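Local coordinates for protein phosphopantothenoylcysteine decarboxylase (Cryptococcus neoformans, PDB 6EOA) that probably catalyses the decarboxylation of phosphopantothenoylcysteine in coenzyme A biosynthesis and binds flavin mononucleotide between the subunits of a trimer, at residues R36-T41 / T157-A162; V135-S140 / R223-L228; K146-I151 / A190-D195; S166-V171 / E230-M235. All blocks are in the same frame, centred on the assembly; numbering follows the deposited sequence.

In the fold
The first strand, carrying 36-41, lies near the middle of a parallel sheet, and interaction 1 closes the first long loop when helix segment 157-162 packs on it. Before that loop is closed, segment 135-140, on the neighbouring strand 133-139, opens interaction 2, which waits for 223-228 of the last helix. Interaction 3, joining 146-151 to 190-195, is nested inside interaction 2 and crosses interaction 1. Interaction 4 begins at 166-171, after interaction 1 has closed, and crosses both interactions 2 and 3 before ending at 230-235. Interactions 1 and 3 build the helical layer on one face of the sheet; interactions 2 and 4 lay the C-terminal helix 222-237 on the other.

Interaction 1: R36-T41 / T157-A162; sequences RVVLIT and TSLLRA. With FMN (flavin mononucleotide), chain B.
V38 and I40 of strand 36-41 point at L159 and L160 of helix segment 157-162, a strand-to-helix contact within the Rossmann-like alpha/beta/alpha fold of the HFCD flavoproteins. The helix lies over one face of the parallel sheet. The two axes approach to 10.8 Å and run at 132°, nearer antiparallel than parallel.

Across the two segments the contact is apolar throughout, without hydrogen bonds. V38 meets L159 tip to tip, its CG1 standing 3.7 Å from L159 CD2. I40 is fully stretched (chi2 180°), which carries CD1 well out from the strand, and there it meets the end of L160, 3.8 Å from L160 CG and 3.9 Å from L160 CD1. The same CD1 is also 4.3 Å from L159 CD2, so one methyl group touches both leucines. All four residues are buried. V68 of the next strand lies beside V38 and I40, while L160 also rests on V134 and I136 of strand 133-139.

Polar groups occupy the other side of the helix. S158 OG is hydrogen-bonded to C152 O, and R161 NH1 to T185 OG1 of the second subunit. M179 of that subunit packs on S158 and A162. The helix thus packs against the sheet on one side and borders the second subunit on another. An FMN lies at this interface, gripped largely by residues of the second subunit but also by C152 O of this chain; its O3' comes within 3.3 Å of S158 OG.

Interaction 2: V135-S140 / R223-L228; sequences VIAPCS and RDIVSL. With FMN (flavin mononucleotide), chain C.
V135 and A137 share a single partner, I225 of the C-terminal helix, at the face of the Rossmann-like sheet that this helix overlies. The packed part is small and wholly apolar. V135 and I225 run alongside each other, pointing opposite ways, with V135 CG1 4.1 Å from I225 CG2. That I225 methyl also sits 4.4 Å from A137 CB, two residues further along the strand, on the same face. A chi1 of -52° for I225 CG1 leaves CG2 anti to the backbone N, which directs this branch at the strand, and C172 of strand 169-173 borders both I225 and A137.

On the far side D224, S227 and L228 are exposed in the assembly and take no part in the packing. The bonds between them stay within the helix: S227 OG donates to D224 O over 3.1 Å, tilted 26° from the carbonyl plane, while L228 N donates to the same oxygen.

Beyond A137 the strand turns a corner at the cis peptide before P138 and runs into the FMN site. S42 OG is hydrogen-bonded to both P138 O and S140 N. S140 then occupies the N-cap of helix 141-149, where its hydroxyl is hydrogen-bonded to L143 N. Its CB lies 3.3 Å from FMN O2, and S140 OG donates to FMN O2P at 2.6 Å.

Interaction 3: K146-I151 / A190-D195; sequences KIAGGI and AVVQED
A chi1 of -68° for I147 CG1 leaves CG2 opposite the backbone N, and a chi1 of 157° for V192 CG1 leaves CG2 opposite the carbonyl carbon; I147 CG2 and V192 CG2 meet at 3.8 Å, the two side chains lying at a slant to each other. One residue earlier in its helix, V191 turns CG1 to A148, where it rests 3.9 Å from A148 O and 4.1 Å from A148 CB. The two helix backbones come close here, A148 CA standing 5.8 Å from V192 CA, an approach that the small side chain of A148 permits. Its CB is also 4.5 Å from V192 CG2.

Burial differs from one end of this patch to the other. I147 and V192 are buried, both against Y198, and I147 also touches L196. A148 and V191 are partly exposed.

Just past the contact, helix 141-149 ends in a Schellman motif. G150 has positive phi (81°), I151 N bonds back to K146 O at 3.0 Å, and G150 N bonds I147 O at 3.1 Å. G150 O accepts a hydrogen bond from R161 NE of helix 155-162.

Charged residues at the ends of the segments also reach other subunits. K146 NZ forms salt bridges with D142 of its own chain and D153 of the third subunit, and D195 OD2 forms one with R187 of the second subunit. I151 packs on I151 of the third subunit. The arrangement is a helix-helix packing on one face of a Rossmann-like sheet, with its flanks serving as the trimer interface of this flavoprotein.

Interaction 4: S166-V171 / E230-M235; sequences STPVIV and EGFATM
F232 projects from helix segment 230-235 toward I170 and P168, so that its ring spans P168, just before strand 169-173, and I170 within it. CB points at the strand and CG carries the ring on from there. On one side of the ring, CD2 is 3.9 Å from I170 CD1 and CE2 is 3.6 Å from it, the close part of the contact. On the other, beyond CD1, CE1 lies 4.3 Å from P168 CB. CZ, at the far end of the ring, is 4.3 Å from I170 CD1. Both neighbours approach the ring obliquely. I170 comes from the opposite direction, its chain extended (chi2 174°) to bring CD1 forward.

I170 is buried, whereas P168 and F232 are partly exposed, so the contact runs from core toward surface. Within the helix, T234 OG1 and T234 N both donate to E230 O, from opposite faces of its carbonyl plane, the hydroxyl at 3.0 Å from E230 O.

F35 also touches F232, and I63 touches E230 and A233. The C-terminal helix thus reaches across several strands, as one of the helices covering one face of the parallel sheet in the Rossmann-like alpha/beta/alpha sandwich.

Interaction 1: R36-T41 / T157-A162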
# COMPACT_ATOMS: atom_id res chain seq x y z
N ARG A 36 -22.19 20.70 -4.74
CA ARG A 36 -21.91 19.48 -3.98
C ARG A 36 -20.41 19.24 -3.81
O ARG A 36 -19.67 19.10 -4.79
CB ARG A 36 -22.57 18.28 -4.67
CG ARG A 36 -24.09 18.39 -4.69
CD ARG A 36 -24.74 17.39 -5.62
NE ARG A 36 -26.18 17.30 -5.38
CZ ARG A 36 -27.10 18.00 -6.02
NH1 ARG A 36 -26.76 18.86 -6.97
NH2 ARG A 36 -28.38 17.84 -5.71
N VAL A 37 -19.98 19.20 -2.56
CA VAL A 37 -18.57 19.04 -2.23
C VAL A 37 -18.34 17.72 -1.51
O VAL A 37 -19.03 17.40 -0.54
CB VAL A 37 -18.06 20.19 -1.33
CG1 VAL A 37 -16.56 20.07 -1.12
CG2 VAL A 37 -18.39 21.53 -1.93
N VAL A 38 -17.38 16.95 -2.00
CA VAL A 38 -16.90 15.79 -1.27
C VAL A 38 -15.61 16.17 -0.54
O VAL A 38 -14.63 16.58 -1.15
CB VAL A 38 -16.64 14.58 -2.19
CG1 VAL A 38 -15.82 13.52 -1.46
CG2 VAL A 38 -17.95 14.00 -2.68
N LEU A 39 -15.64 16.05 0.78
CA LEU A 39 -14.44 16.31 1.58
C LEU A 39 -13.71 15.00 1.88
O LEU A 39 -14.28 14.10 2.50
CB LEU A 39 -14.80 17.03 2.88
CG LEU A 39 -13.65 17.22 3.87
CD1 LEU A 39 -12.65 18.26 3.37
CD2 LEU A 39 -14.19 17.60 5.25
N ILE A 40 -12.47 14.90 1.44
CA ILE A 40 -11.64 13.75 1.78
C ILE A 40 -10.69 14.13 2.90
O ILE A 40 -9.91 15.08 2.77
CB ILE A 40 -10.83 13.22 0.58
CG1 ILE A 40 -11.76 12.78 -0.55
CG2 ILE A 40 -9.98 12.03 1.01
CD1 ILE A 40 -11.02 12.25 -1.77
N THR A 41 -10.78 13.42 4.02
CA THR A 41 -9.91 13.66 5.16
C THR A 41 -8.95 12.49 5.32
O THR A 41 -9.36 11.33 5.23
CB THR A 41 -10.70 13.85 6.47
OG1 THR A 41 -11.27 12.61 6.88
CG2 THR A 41 -11.82 14.87 6.27
N THR A 157 -9.10 6.81 -2.44
CA THR A 157 -8.24 6.78 -3.61
C THR A 157 -8.95 6.18 -4.83
O THR A 157 -8.62 6.52 -5.96
CB THR A 157 -6.96 5.98 -3.33
OG1 THR A 157 -7.31 4.72 -2.76
CG2 THR A 157 -6.07 6.74 -2.34
N SER A 158 -9.91 5.29 -4.59
CA SER A 158 -10.74 4.78 -5.67
C SER A 158 -11.60 5.91 -6.24
O SER A 158 -11.80 6.00 -7.46
CB SER A 158 -11.63 3.63 -5.19
OG SER A 158 -10.89 2.43 -5.10
N LEU A 159 -12.10 6.77 -5.36
CA LEU A 159 -12.90 7.91 -5.77
C LEU A 159 -12.10 8.87 -6.65
O LEU A 159 -12.54 9.26 -7.73
CB LEU A 159 -13.45 8.66 -4.55
CG LEU A 159 -14.07 10.03 -4.83
CD1 LEU A 159 -15.19 9.92 -5.86
CD2 LEU A 159 -14.58 10.67 -3.55
N LEU A 160 -10.91 9.23 -6.18
CA LEU A 160 -10.03 10.14 -6.93
C LEU A 160 -9.62 9.54 -8.28
O LEU A 160 -9.60 10.24 -9.29
CB LEU A 160 -8.79 10.48 -6.10
CG LEU A 160 -9.03 11.46 -4.96
CD1 LEU A 160 -7.93 11.36 -3.92
CD2 LEU A 160 -9.13 12.88 -5.49
N ARG A 161 -9.32 8.25 -8.28
CA ARG A 161 -8.90 7.56 -9.50
C ARG A 161 -10.03 7.48 -10.52
O ARG A 161 -9.80 7.47 -11.72
CB ARG A 161 -8.39 6.16 -9.17
CG ARG A 161 -7.69 5.45 -10.33
CD ARG A 161 -6.33 6.08 -10.63
NE ARG A 161 -5.30 5.07 -10.86
CZ ARG A 161 -5.16 4.40 -11.99
NH1 ARG A 161 -5.98 4.63 -13.00
NH2 ARG A 161 -4.19 3.50 -12.12
N ALA A 162 -11.27 7.43 -10.02
CA ALA A 162 -12.43 7.25 -10.88
C ALA A 162 -13.01 8.56 -11.40
O ALA A 162 -13.88 8.55 -12.27
CB ALA A 162 -13.51 6.47 -10.15
N1 FMN B . -11.38 -1.46 -9.49
C2 FMN B . -11.03 -1.70 -10.80
O2 FMN B . -9.91 -1.38 -11.20
N3 FMN B . -11.94 -2.29 -11.66
C4 FMN B . -13.20 -2.64 -11.22
O4 FMN B . -14.00 -3.17 -11.99
C4A FMN B . -13.56 -2.40 -9.89
N5 FMN B . -14.81 -2.74 -9.43
C5A FMN B . -15.15 -2.50 -8.11
C6 FMN B . -16.42 -2.86 -7.64
C7 FMN B . -16.76 -2.61 -6.31
C7M FMN B . -18.13 -2.99 -5.81
C8 FMN B . -15.84 -2.02 -5.46
C8M FMN B . -16.19 -1.75 -4.02
C9 FMN B . -14.58 -1.67 -5.93
C9A FMN B . -14.23 -1.91 -7.25
N10 FMN B . -12.98 -1.57 -7.72
C10 FMN B . -12.63 -1.80 -9.03
C1' FMN B . -11.98 -0.92 -6.79
C2' FMN B . -11.04 -1.98 -6.23
O2' FMN B . -11.76 -3.12 -5.80
C3' FMN B . -10.25 -1.41 -5.06
O3' FMN B . -9.37 -0.43 -5.57
C4' FMN B . -9.47 -2.51 -4.35
O4' FMN B . -8.98 -2.04 -3.11
C5' FMN B . -8.30 -2.97 -5.22
O5' FMN B . -7.74 -4.13 -4.67
P FMN B . -6.84 -5.11 -5.60
O1P FMN B . -5.49 -4.46 -5.82
O2P FMN B . -7.50 -5.36 -6.94
O3P FMN B . -6.68 -6.42 -4.87

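Interaction 2: V135-S140 / R223-L228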
# COMPACT_ATOMS: atom_id res chain seq x y z
N VAL A 135 -12.38 18.00 -2.31
CA VAL A 135 -11.38 18.69 -1.50
C VAL A 135 -10.69 17.71 -0.55
O VAL A 135 -11.33 17.08 0.28
CB VAL A 135 -12.01 19.84 -0.69
CG1 VAL A 135 -10.93 20.65 0.02
CG2 VAL A 135 -12.84 20.74 -1.60
N ILE A 136 -9.37 17.60 -0.69
CA ILE A 136 -8.59 16.75 0.19
C ILE A 136 -7.96 17.59 1.29
O ILE A 136 -6.93 18.22 1.09
CB ILE A 136 -7.49 16.00 -0.58
CG1 ILE A 136 -8.06 15.39 -1.86
CG2 ILE A 136 -6.89 14.92 0.30
CD1 ILE A 136 -7.02 14.73 -2.73
N ALA A 137 -8.60 17.59 2.46
CA ALA A 137 -8.17 18.43 3.56
C ALA A 137 -8.42 17.74 4.90
O ALA A 137 -9.56 17.63 5.34
CB ALA A 137 -8.89 19.78 3.52
N PRO A 138 -7.35 17.29 5.56
CA PRO A 138 -5.96 17.43 5.11
C PRO A 138 -5.52 16.31 4.17
O PRO A 138 -6.13 15.24 4.15
CB PRO A 138 -5.18 17.36 6.41
CG PRO A 138 -5.98 16.41 7.25
CD PRO A 138 -7.43 16.64 6.88
N CYS A 139 -4.47 16.56 3.40
CA CYS A 139 -3.83 15.50 2.62
C CYS A 139 -2.50 15.14 3.25
O CYS A 139 -1.57 15.94 3.27
CB CYS A 139 -3.62 15.94 1.17
SG CYS A 139 -2.89 14.65 0.12
N SER A 140 -2.40 13.92 3.77
CA SER A 140 -1.16 13.45 4.37
C SER A 140 -0.11 13.20 3.29
O SER A 140 -0.42 13.24 2.10
CB SER A 140 -1.39 12.18 5.18
OG SER A 140 -1.86 11.13 4.34
N ARG A 223 -10.68 27.81 7.77
CA ARG A 223 -11.56 28.90 7.36
C ARG A 223 -11.20 29.36 5.95
O ARG A 223 -12.07 29.73 5.16
CB ARG A 223 -11.49 30.06 8.35
CG ARG A 223 -11.96 29.69 9.74
CD ARG A 223 -11.65 30.79 10.74
NE ARG A 223 -11.45 30.24 12.08
CZ ARG A 223 -10.26 29.93 12.58
NH1 ARG A 223 -9.16 30.12 11.86
NH2 ARG A 223 -10.17 29.43 13.81
N ASP A 224 -9.91 29.34 5.64
CA ASP A 224 -9.46 29.69 4.30
C ASP A 224 -9.93 28.63 3.32
O ASP A 224 -10.36 28.95 2.21
CB ASP A 224 -7.94 29.85 4.26
CG ASP A 224 -7.46 31.03 5.09
OD1 ASP A 224 -8.25 31.98 5.28
OD2 ASP A 224 -6.30 31.01 5.54
N ILE A 225 -9.86 27.36 3.73
CA ILE A 225 -10.36 26.25 2.92
C ILE A 225 -11.82 26.45 2.54
O ILE A 225 -12.19 26.29 1.38
CB ILE A 225 -10.24 24.91 3.66
CG1 ILE A 225 -8.82 24.70 4.17
CG2 ILE A 225 -10.65 23.76 2.74
CD1 ILE A 225 -7.83 24.55 3.08
N VAL A 226 -12.63 26.81 3.53
CA VAL A 226 -14.07 26.98 3.32
C VAL A 226 -14.34 28.10 2.32
O VAL A 226 -15.18 27.95 1.43
CB VAL A 226 -14.80 27.28 4.64
CG1 VAL A 226 -16.25 27.66 4.38
CG2 VAL A 226 -14.72 26.09 5.57
N SER A 227 -13.62 29.21 2.45
CA SER A 227 -13.84 30.35 1.57
C SER A 227 -13.29 30.07 0.17
O SER A 227 -13.78 30.62 -0.82
CB SER A 227 -13.21 31.63 2.14
OG SER A 227 -11.82 31.70 1.85
N LEU A 228 -12.28 29.21 0.08
CA LEU A 228 -11.82 28.73 -1.22
C LEU A 228 -12.96 27.95 -1.87
O LEU A 228 -13.25 28.12 -3.05
CB LEU A 228 -10.57 27.86 -1.11
CG LEU A 228 -9.26 28.49 -0.64
CD1 LEU A 228 -8.09 27.54 -0.86
CD2 LEU A 228 -9.01 29.84 -1.32
N1 FMN C . 1.15 12.23 8.41
C2 FMN C . 1.10 13.43 7.72
O2 FMN C . 1.38 13.46 6.52
N3 FMN C . 0.75 14.59 8.39
C4 FMN C . 0.44 14.56 9.74
O4 FMN C . 0.12 15.60 10.32
C4A FMN C . 0.49 13.35 10.43
N5 FMN C . 0.19 13.30 11.78
C5A FMN C . 0.23 12.10 12.46
C6 FMN C . -0.08 12.05 13.81
C7 FMN C . -0.03 10.84 14.50
C7M FMN C . -0.36 10.78 15.96
C8 FMN C . 0.33 9.67 13.82
C8M FMN C . 0.39 8.36 14.53
C9 FMN C . 0.64 9.73 12.47
C9A FMN C . 0.59 10.94 11.78
N10 FMN C . 0.90 10.99 10.43
C10 FMN C . 0.85 12.19 9.76
C1' FMN C . 1.28 9.73 9.70
C2' FMN C . 0.07 9.14 9.00
O2' FMN C . -1.06 9.14 9.85
C3' FMN C . 0.37 7.73 8.53
O3' FMN C . 1.33 7.80 7.50
C4' FMN C . -0.90 7.05 8.01
O4' FMN C . -0.69 5.67 7.87
C5' FMN C . -1.31 7.66 6.68
O5' FMN C . -2.60 7.21 6.33
P FMN C . -3.48 8.03 5.26
O1P FMN C . -2.93 7.77 3.88
O2P FMN C . -3.45 9.52 5.53
O3P FMN C . -4.90 7.54 5.35

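Interaction 3: K146-I151 / A190-D195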
# COMPACT_ATOMS: atom_id res chain seq x y z
N LYS A 146 0.29 8.07 -2.49
CA LYS A 146 -0.61 7.09 -3.09
C LYS A 146 -1.29 7.65 -4.34
O LYS A 146 -1.43 6.96 -5.35
CB LYS A 146 -1.68 6.64 -2.09
CG LYS A 146 -1.16 5.73 -0.98
CD LYS A 146 -2.27 4.83 -0.50
CE LYS A 146 -2.30 4.71 1.01
NZ LYS A 146 -1.24 3.82 1.56
N ILE A 147 -1.73 8.91 -4.26
CA ILE A 147 -2.36 9.58 -5.39
C ILE A 147 -1.39 9.69 -6.56
O ILE A 147 -1.73 9.35 -7.70
CB ILE A 147 -2.87 10.99 -5.01
CG1 ILE A 147 -4.04 10.89 -4.03
CG2 ILE A 147 -3.29 11.76 -6.26
CD1 ILE A 147 -4.41 12.21 -3.39
N ALA A 148 -0.18 10.15 -6.27
CA ALA A 148 0.86 10.29 -7.28
C ALA A 148 1.24 8.93 -7.86
O ALA A 148 1.62 8.83 -9.03
CB ALA A 148 2.08 10.98 -6.70
N GLY A 149 1.13 7.89 -7.05
CA GLY A 149 1.45 6.55 -7.48
C GLY A 149 0.32 5.84 -8.20
O GLY A 149 0.54 4.80 -8.83
N GLY A 150 -0.89 6.38 -8.11
CA GLY A 150 -2.03 5.80 -8.78
C GLY A 150 -2.63 4.63 -8.02
O GLY A 150 -3.49 3.91 -8.54
N ILE A 151 -2.18 4.45 -6.79
CA ILE A 151 -2.69 3.40 -5.93
C ILE A 151 -4.10 3.73 -5.45
O ILE A 151 -4.36 4.86 -5.03
CB ILE A 151 -1.76 3.19 -4.72
CG1 ILE A 151 -0.47 2.52 -5.19
CG2 ILE A 151 -2.44 2.34 -3.66
CD1 ILE A 151 0.48 2.22 -4.09
N ALA A 190 4.30 17.73 -7.97
CA ALA A 190 4.47 17.96 -9.40
C ALA A 190 3.58 17.04 -10.23
O ALA A 190 2.88 17.50 -11.13
CB ALA A 190 5.93 17.78 -9.79
N VAL A 191 3.62 15.75 -9.91
CA VAL A 191 2.77 14.77 -10.58
C VAL A 191 1.29 15.11 -10.39
O VAL A 191 0.51 15.15 -11.34
CB VAL A 191 3.03 13.34 -10.05
CG1 VAL A 191 1.94 12.38 -10.51
CG2 VAL A 191 4.40 12.86 -10.49
N VAL A 192 0.91 15.38 -9.15
CA VAL A 192 -0.46 15.71 -8.81
C VAL A 192 -0.95 16.98 -9.53
O VAL A 192 -2.11 17.07 -9.95
CB VAL A 192 -0.60 15.85 -7.28
CG1 VAL A 192 -1.77 16.72 -6.89
CG2 VAL A 192 -0.70 14.48 -6.63
N GLN A 193 -0.05 17.94 -9.72
CA GLN A 193 -0.41 19.23 -10.30
C GLN A 193 -0.43 19.23 -11.83
O GLN A 193 -1.44 19.52 -12.46
CB GLN A 193 0.55 20.32 -9.82
CG GLN A 193 -0.08 21.31 -8.86
CD GLN A 193 0.92 22.29 -8.28
OE1 GLN A 193 1.94 21.89 -7.71
NE2 GLN A 193 0.64 23.58 -8.45
N GLU A 194 0.72 18.93 -12.42
CA GLU A 194 0.88 18.96 -13.87
C GLU A 194 0.13 17.83 -14.56
O GLU A 194 -0.59 18.06 -15.54
CB GLU A 194 2.36 18.91 -14.25
CG GLU A 194 3.14 20.13 -13.79
CD GLU A 194 4.63 19.84 -13.58
OE1 GLU A 194 5.12 18.77 -14.03
OE2 GLU A 194 5.31 20.70 -12.96
N ASP A 195 0.31 16.61 -14.07
CA ASP A 195 -0.27 15.44 -14.71
C ASP A 195 -1.77 15.30 -14.45
O ASP A 195 -2.53 15.00 -15.37
CB ASP A 195 0.45 14.17 -14.24
CG ASP A 195 1.91 14.12 -14.67
OD1 ASP A 195 2.41 15.12 -15.22
OD2 ASP A 195 2.55 13.06 -14.45

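Interaction 4: S166-V171 / E230-M235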
# COMPACT_ATOMS: atom_id res chain seq x y z
N SER A 166 -14.21 16.58 -15.47
CA SER A 166 -15.28 17.50 -15.13
C SER A 166 -15.08 18.06 -13.74
O SER A 166 -15.23 19.26 -13.51
CB SER A 166 -16.63 16.78 -15.21
OG SER A 166 -16.64 15.81 -16.24
N THR A 167 -14.74 17.17 -12.81
CA THR A 167 -14.64 17.52 -11.40
C THR A 167 -13.25 18.01 -10.99
O THR A 167 -12.26 17.29 -11.11
CB THR A 167 -15.02 16.31 -10.51
OG1 THR A 167 -16.33 15.85 -10.84
CG2 THR A 167 -14.98 16.70 -9.04
N PRO A 168 -13.18 19.26 -10.50
CA PRO A 168 -11.94 19.82 -9.96
C PRO A 168 -11.54 19.21 -8.61
O PRO A 168 -12.40 18.73 -7.86
CB PRO A 168 -12.26 21.31 -9.81
CG PRO A 168 -13.74 21.37 -9.68
CD PRO A 168 -14.26 20.26 -10.54
N VAL A 169 -10.25 19.23 -8.30
CA VAL A 169 -9.75 18.68 -7.05
C VAL A 169 -8.83 19.67 -6.35
O VAL A 169 -7.91 20.21 -6.96
CB VAL A 169 -8.97 17.37 -7.28
CG1 VAL A 169 -8.35 16.88 -5.97
CG2 VAL A 169 -9.87 16.30 -7.86
N ILE A 170 -9.10 19.92 -5.07
CA ILE A 170 -8.23 20.76 -4.27
C ILE A 170 -7.51 19.93 -3.22
O ILE A 170 -8.14 19.29 -2.38
CB ILE A 170 -9.02 21.88 -3.57
CG1 ILE A 170 -9.72 22.76 -4.61
CG2 ILE A 170 -8.08 22.72 -2.72
CD1 ILE A 170 -10.63 23.80 -4.01
N VAL A 171 -6.18 19.95 -3.27
CA VAL A 171 -5.37 19.21 -2.32
C VAL A 171 -4.70 20.14 -1.31
O VAL A 171 -4.02 21.09 -1.69
CB VAL A 171 -4.30 18.38 -3.04
CG1 VAL A 171 -3.60 17.46 -2.06
CG2 VAL A 171 -4.92 17.59 -4.17
N GLU A 230 -16.22 28.17 -1.20
CA GLU A 230 -17.32 29.07 -1.55
C GLU A 230 -17.02 29.85 -2.82
O GLU A 230 -17.93 30.25 -3.54
CB GLU A 230 -17.62 30.02 -0.39
CG GLU A 230 -18.93 29.73 0.33
CD GLU A 230 -18.79 29.77 1.84
OE1 GLU A 230 -17.79 30.35 2.33
OE2 GLU A 230 -19.67 29.23 2.53
N GLY A 231 -15.73 30.07 -3.09
CA GLY A 231 -15.30 30.72 -4.32
C GLY A 231 -15.58 29.86 -5.53
O GLY A 231 -15.83 30.37 -6.63
N PHE A 232 -15.53 28.54 -5.34
CA PHE A 232 -15.85 27.60 -6.41
C PHE A 232 -17.35 27.45 -6.58
O PHE A 232 -17.85 27.27 -7.69
CB PHE A 232 -15.23 26.23 -6.13
CG PHE A 232 -13.86 26.06 -6.72
CD1 PHE A 232 -13.70 25.54 -7.99
CD2 PHE A 232 -12.73 26.44 -6.00
CE1 PHE A 232 -12.44 25.39 -8.54
CE2 PHE A 232 -11.47 26.29 -6.54
CZ PHE A 232 -11.33 25.76 -7.81
N ALA A 233 -18.08 27.52 -5.47
CA ALA A 233 -19.53 27.50 -5.50
C ALA A 233 -20.04 28.68 -6.31
O ALA A 233 -20.96 28.54 -7.11
CB ALA A 233 -20.10 27.54 -4.09
N THR A 234 -19.42 29.84 -6.11
CA THR A 234 -19.75 31.05 -6.86
C THR A 234 -19.53 30.85 -8.36
O THR A 234 -20.42 31.15 -9.16
CB THR A 234 -18.90 32.25 -6.38
OG1 THR A 234 -19.20 32.53 -5.01
CG2 THR A 234 -19.21 33.48 -7.21
N MET A 235 -18.35 30.35 -8.72
CA MET A 235 -18.03 30.01 -10.11
C MET A 235 -19.11 29.12 -10.73
O MET A 235 -19.54 29.34 -11.86
CB MET A 235 -16.69 29.28 -10.18
CG MET A 235 -15.49 30.15 -10.47
SD MET A 235 -14.06 29.13 -10.88
CE MET A 235 -14.65 28.31 -12.36